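Local coordinates for ethanolamine utilization protein EutL (Clostridium perfringens E str. JGS1987, PDB 4TME) that forms part of the bacterial microcompartment shell for ethanolamine utilization and binds ethanolamine, which probably controls the opening of its pore, at residues Ala163-Ala168 against Ala187-Ser192; Ser129-Tyr134 against Ala139-Gly144. All blocks are in the same frame, centred on the assembly; numbering follows the deposited sequence.

Contact 1: residues Ala163-Ala168 against Ala187-Ser192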
loop_
_atom_site.group_PDB
_atom_site.type_symbol
_atom_site.label_atom_id
_atom_site.label_comp_id
_atom_site.label_asym_id
_atom_site.label_seq_id
_atom_site.Cartn_x
_atom_site.Cartn_y
_atom_site.Cartn_z
ATOM N N ALA C 163 20.011 17.123 6.559
ATOM C CA ALA C 163 20.374 18.527 6.420
ATOM C C ALA C 163 19.638 19.409 7.428
ATOM O O ALA C 163 20.240 20.305 8.025
ATOM C CB ALA C 163 20.078 18.991 5.020
ATOM N N ALA C 164 18.346 19.137 7.602
ATOM C CA ALA C 164 17.501 19.943 8.468
ATOM C C ALA C 164 17.941 19.784 9.930
ATOM O O ALA C 164 18.035 20.768 10.668
ATOM C CB ALA C 164 16.058 19.560 8.299
ATOM N N LEU C 165 18.241 18.539 10.328
ATOM C CA LEU C 165 18.675 18.257 11.696
ATOM C C LEU C 165 20.015 18.915 12.017
ATOM O O LEU C 165 20.255 19.382 13.135
ATOM C CB LEU C 165 18.752 16.738 11.921
ATOM C CG LEU C 165 17.392 16.025 11.986
ATOM C CD1 LEU C 165 17.597 14.558 11.789
ATOM C CD2 LEU C 165 16.707 16.283 13.313
ATOM N N LYS C 166 20.914 18.952 11.038
ATOM C CA LYS C 166 22.206 19.569 11.240
ATOM C C LYS C 166 22.124 21.101 11.290
ATOM O O LYS C 166 22.936 21.749 11.953
ATOM C CB LYS C 166 23.153 19.104 10.146
ATOM C CG LYS C 166 23.641 17.675 10.413
ATOM C CD LYS C 166 24.246 17.041 9.192
ATOM C CE LYS C 166 24.968 15.740 9.561
ATOM N NZ LYS C 166 25.453 15.078 8.338
ATOM N N ALA C 167 21.126 21.662 10.619
ATOM C CA ALA C 167 21.047 23.118 10.420
ATOM C C ALA C 167 20.433 23.865 11.590
ATOM O O ALA C 167 20.639 25.075 11.742
ATOM C CB ALA C 167 20.246 23.425 9.173
ATOM N N ALA C 168 19.687 23.159 12.418
ATOM C CA ALA C 168 18.793 23.822 13.347
ATOM C C ALA C 168 18.789 23.107 14.682
ATOM O O ALA C 168 18.991 21.895 14.743
ATOM C CB ALA C 168 17.388 23.870 12.756
ATOM N N ALA C 187 9.363 13.842 8.423
ATOM C CA ALA C 187 9.362 13.844 9.879
ATOM C C ALA C 187 8.672 15.074 10.433
ATOM O O ALA C 187 8.480 16.069 9.730
ATOM C CB ALA C 187 10.790 13.790 10.423
ATOM N N LEU C 188 8.334 14.975 11.708
ATOM C CA LEU C 188 7.978 16.116 12.535
ATOM C C LEU C 188 9.140 16.407 13.464
ATOM O O LEU C 188 9.561 15.521 14.235
ATOM C CB LEU C 188 6.730 15.847 13.380
ATOM C CG LEU C 188 5.453 15.433 12.646
ATOM C CD1 LEU C 188 4.321 15.104 13.636
ATOM C CD2 LEU C 188 5.021 16.514 11.662
ATOM N N LEU C 189 9.664 17.628 13.405
ATOM C CA LEU C 189 10.751 18.046 14.289
ATOM C C LEU C 189 10.238 19.161 15.182
ATOM O O LEU C 189 9.378 19.920 14.761
ATOM C CB LEU C 189 11.973 18.555 13.513
ATOM C CG LEU C 189 12.429 17.688 12.331
ATOM C CD1 LEU C 189 13.641 18.317 11.654
ATOM C CD2 LEU C 189 12.761 16.267 12.802
ATOM N N THR C 190 10.771 19.290 16.387
ATOM C CA THR C 190 10.336 20.388 17.265
ATOM C C THR C 190 11.504 21.204 17.793
ATOM O O THR C 190 12.645 20.750 17.815
ATOM C CB THR C 190 9.484 19.879 18.452
ATOM O OG1 THR C 190 8.849 20.997 19.098
ATOM C CG2 THR C 190 10.327 19.128 19.491
ATOM N N GLY C 191 11.187 22.421 18.220
ATOM C CA GLY C 191 12.158 23.350 18.778
ATOM C C GLY C 191 11.495 24.712 18.867
ATOM O O GLY C 191 10.265 24.800 18.776
ATOM N N SER C 192 12.284 25.768 19.036
ATOM C CA SER C 192 11.732 27.114 19.018
ATOM C C SER C 192 11.133 27.398 17.638
ATOM O O SER C 192 11.405 26.677 16.675
ATOM C CB SER C 192 12.796 28.143 19.356
ATOM O OG SER C 192 13.738 28.256 18.308
#

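Contact 2: residues Ser129-Tyr134 against Ala139-Gly144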
loop_
_atom_site.group_PDB
_atom_site.type_symbol
_atom_site.label_atom_id
_atom_site.label_comp_id
_atom_site.label_asym_id
_atom_site.label_seq_id
_atom_site.Cartn_x
_atom_site.Cartn_y
_atom_site.Cartn_z
ATOM N N SER C 129 3.506 26.949 13.793
ATOM C CA SER C 129 4.068 27.782 14.842
ATOM C C SER C 129 3.371 27.533 16.182
ATOM O O SER C 129 3.960 27.783 17.231
ATOM C CB SER C 129 3.992 29.255 14.451
ATOM O OG SER C 129 2.653 29.662 14.334
ATOM N N ARG C 130 2.147 26.997 16.138
ATOM C CA ARG C 130 1.394 26.715 17.353
ATOM C C ARG C 130 0.532 25.457 17.195
ATOM O O ARG C 130 -0.592 25.516 16.667
ATOM C CB ARG C 130 0.539 27.932 17.692
ATOM C CG ARG C 130 -0.134 27.888 19.042
ATOM C CD ARG C 130 -0.897 29.188 19.294
ATOM N NE ARG C 130 -1.359 29.275 20.673
ATOM C CZ ARG C 130 -2.021 30.309 21.180
ATOM N NH1 ARG C 130 -2.322 31.358 20.421
ATOM N NH2 ARG C 130 -2.392 30.290 22.451
ATOM N N THR C 131 1.037 24.313 17.650
ATOM C CA THR C 131 0.317 23.052 17.441
ATOM C C THR C 131 -1.007 23.024 18.224
ATOM O O THR C 131 -1.110 23.600 19.303
ATOM C CB THR C 131 1.123 21.816 17.872
ATOM O OG1 THR C 131 1.622 21.993 19.200
ATOM C CG2 THR C 131 2.290 21.541 16.904
ATOM N N GLY C 132 -2.005 22.357 17.636
ATOM C CA GLY C 132 -3.226 21.997 18.333
ATOM C C GLY C 132 -3.060 20.642 18.987
ATOM O O GLY C 132 -1.919 20.174 19.181
ATOM N N SER C 133 -4.179 19.992 19.293
ATOM C CA SER C 133 -4.147 18.777 20.086
ATOM C C SER C 133 -3.711 17.584 19.246
ATOM O O SER C 133 -3.179 16.606 19.778
ATOM C CB SER C 133 -5.517 18.500 20.727
ATOM O OG SER C 133 -6.483 18.170 19.747
ATOM N N TYR C 134 -3.916 17.650 17.937
ATOM C CA TYR C 134 -3.662 16.504 17.083
ATOM C C TYR C 134 -2.168 16.303 16.811
ATOM O O TYR C 134 -1.592 15.233 17.099
ATOM C CB TYR C 134 -4.417 16.669 15.752
ATOM C CG TYR C 134 -4.071 15.618 14.739
ATOM C CD1 TYR C 134 -4.046 14.266 15.077
ATOM C CD2 TYR C 134 -3.745 15.971 13.443
ATOM C CE1 TYR C 134 -3.700 13.312 14.148
ATOM C CE2 TYR C 134 -3.409 15.013 12.509
ATOM C CZ TYR C 134 -3.389 13.694 12.874
ATOM O OH TYR C 134 -3.047 12.749 11.930
ATOM N N ALA C 139 3.306 14.186 17.812
ATOM C CA ALA C 139 4.736 14.452 18.027
ATOM C C ALA C 139 5.209 14.155 19.451
ATOM O O ALA C 139 6.409 14.077 19.704
ATOM C CB ALA C 139 5.059 15.892 17.686
ATOM N N GLY C 140 4.284 14.003 20.389
ATOM C CA GLY C 140 4.652 13.848 21.787
ATOM C C GLY C 140 5.167 15.108 22.466
ATOM O O GLY C 140 5.993 15.022 23.369
ATOM N N ILE C 141 4.671 16.279 22.060
ATOM C CA ILE C 141 5.092 17.541 22.644
ATOM C C ILE C 141 3.889 18.209 23.261
ATOM O O ILE C 141 2.759 17.751 23.093
ATOM C CB ILE C 141 5.733 18.481 21.603
ATOM C CG1 ILE C 141 4.697 18.878 20.535
ATOM C CG2 ILE C 141 6.946 17.800 20.972
ATOM C CD1 ILE C 141 5.222 19.815 19.452
ATOM N N ARG C 142 4.135 19.298 23.963
ATOM C CA ARG C 142 3.047 20.028 24.597
ATOM C C ARG C 142 2.272 20.854 23.579
ATOM O O ARG C 142 2.832 21.428 22.643
ATOM C CB ARG C 142 3.579 20.927 25.713
ATOM C CG ARG C 142 4.230 20.155 26.850
ATOM C CD ARG C 142 4.068 20.845 28.210
ATOM N NE ARG C 142 2.680 20.863 28.665
ATOM C CZ ARG C 142 1.999 19.788 29.062
ATOM N NH1 ARG C 142 2.567 18.587 29.056
ATOM N NH2 ARG C 142 0.739 19.909 29.458
ATOM N N GLU C 143 0.966 20.924 23.792
ATOM C CA GLU C 143 0.092 21.692 22.940
ATOM C C GLU C 143 0.566 23.140 22.861
ATOM O O GLU C 143 0.888 23.770 23.875
ATOM C CB GLU C 143 -1.333 21.617 23.491
ATOM C CG GLU C 143 -2.399 21.514 22.480
ATOM C CD GLU C 143 -3.717 21.213 23.139
ATOM O OE1 GLU C 143 -4.059 20.013 23.263
ATOM O OE2 GLU C 143 -4.368 22.179 23.572
ATOM N N GLY C 144 0.615 23.667 21.649
ATOM C CA GLY C 144 1.019 25.036 21.430
ATOM C C GLY C 144 2.495 25.166 21.083
ATOM O O GLY C 144 2.944 26.232 20.705
#

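Contact 1: residues Ala163-Ala168 against Ala187-Ser192
Leu165 of helix 154-167 and Leu189 of strand 185-191 meet through their methyl ends, the two side chains crossing at about a right angle. Leu165 contributes a single branch: its CD2 lies 4.0 Å from Leu189 CD2 and the same 4.0 Å from Leu189 CD1, so that one methyl sits against the fork of the other leucine. The CB of Leu189 leaves the strand toward the helix, whereas the CB of Leu165 leaves the helix to one side. With its CG beside the backbone N and anti to the carbonyl carbon (chi1 -71°), Leu165 swings its end back towards the strand. Ala164, which does face the strand, fills in next to this pair, its CB 4.3 Å from Leu189 CD1. Leu189 CD1 is thus touched by two consecutive helix residues. Contact is purely apolar, and all three residues are buried. Leu150 of strand 146-152 touches both Ala164 and Leu189, Met172 of strand 171-176 also packs on Leu189, and Ser20 of a second subunit packs on Leu165. The backbones remain well apart, with 8.3 Å between Leu165 CA and Leu189 CA, a spacing bridged by side chains alone. This is the helix-on-sheet layer of an alpha/beta BMC domain, in which a helix covers one face of the antiparallel sheet.

Contact 2: residues Ser129-Tyr134 against Ala139-Gly144
Gly144 N is held between two oxygens of Thr131: the carbonyl O at 2.9 Å and the side-chain OG1 at 3.1 Å. Both hydrogen bonds are weak, with N-H...acceptor angles of 126° and 133°, as expected where one N-H is shared between two acceptors of the same residue. Thr131 can offer both because its OG1 stands between its own backbone N and carbonyl carbon (chi1 51°). Alongside, Glu143 lays its CG 3.6 Å from Gly132 O and carries its carboxylate to the start of helix 133-139, where OE1 comes within 3.3 Å of Ser133 CB. Its chain is extended beyond CG, which gives it this reach. Arg130 CG rests 3.9 Å from Gly144 CA. Nearer the helix end, Ile141 CD1 lies 4.2 Å from Thr131 OG1.

Further out, Thr131 OG1 is hydrogen-bonded to Glu145 O, and a backbone bond also joins these two residues, which fixes the threonine beside the chain entering strand 146-152. Asp52 takes the N-H of Gly132 and Thr55 OG1 that of Ser133, tying the first turn of helix 133-139 to helix 44-57. At its far end this helix closes in a Schellman motif with Gly140, at positive phi, as the C-prime residue. The two segments belong to the connection between the adjacent antiparallel strands 122-128 and 146-152, in which the loop after a short helix folds back on the segment leading into it.

Contact 1 is a buried core contact, while contact 2 is partly buried, with several residues at the surface. Their chemistry follows: aliphatic methyls join a helix to a strand in contact 1, whereas in contact 2 weak backbone and hydroxyl hydrogen bonds, with a charged chain laid alongside, hold together the loops flanking a short helix. Both are built around the same six-stranded sheet, one placing a helix on it, the other linking two of its strands. Their centres lie 16 Å apart, yet they touch, because Ile141 CD1 packs 3.8 Å from Thr190 OG1 and Ala139 CB lies 4.2 Å from Leu188 CD1. Strand 185-191 thus meets contact 2 through Leu188 and Thr190, and helix 154-167 through Leu189.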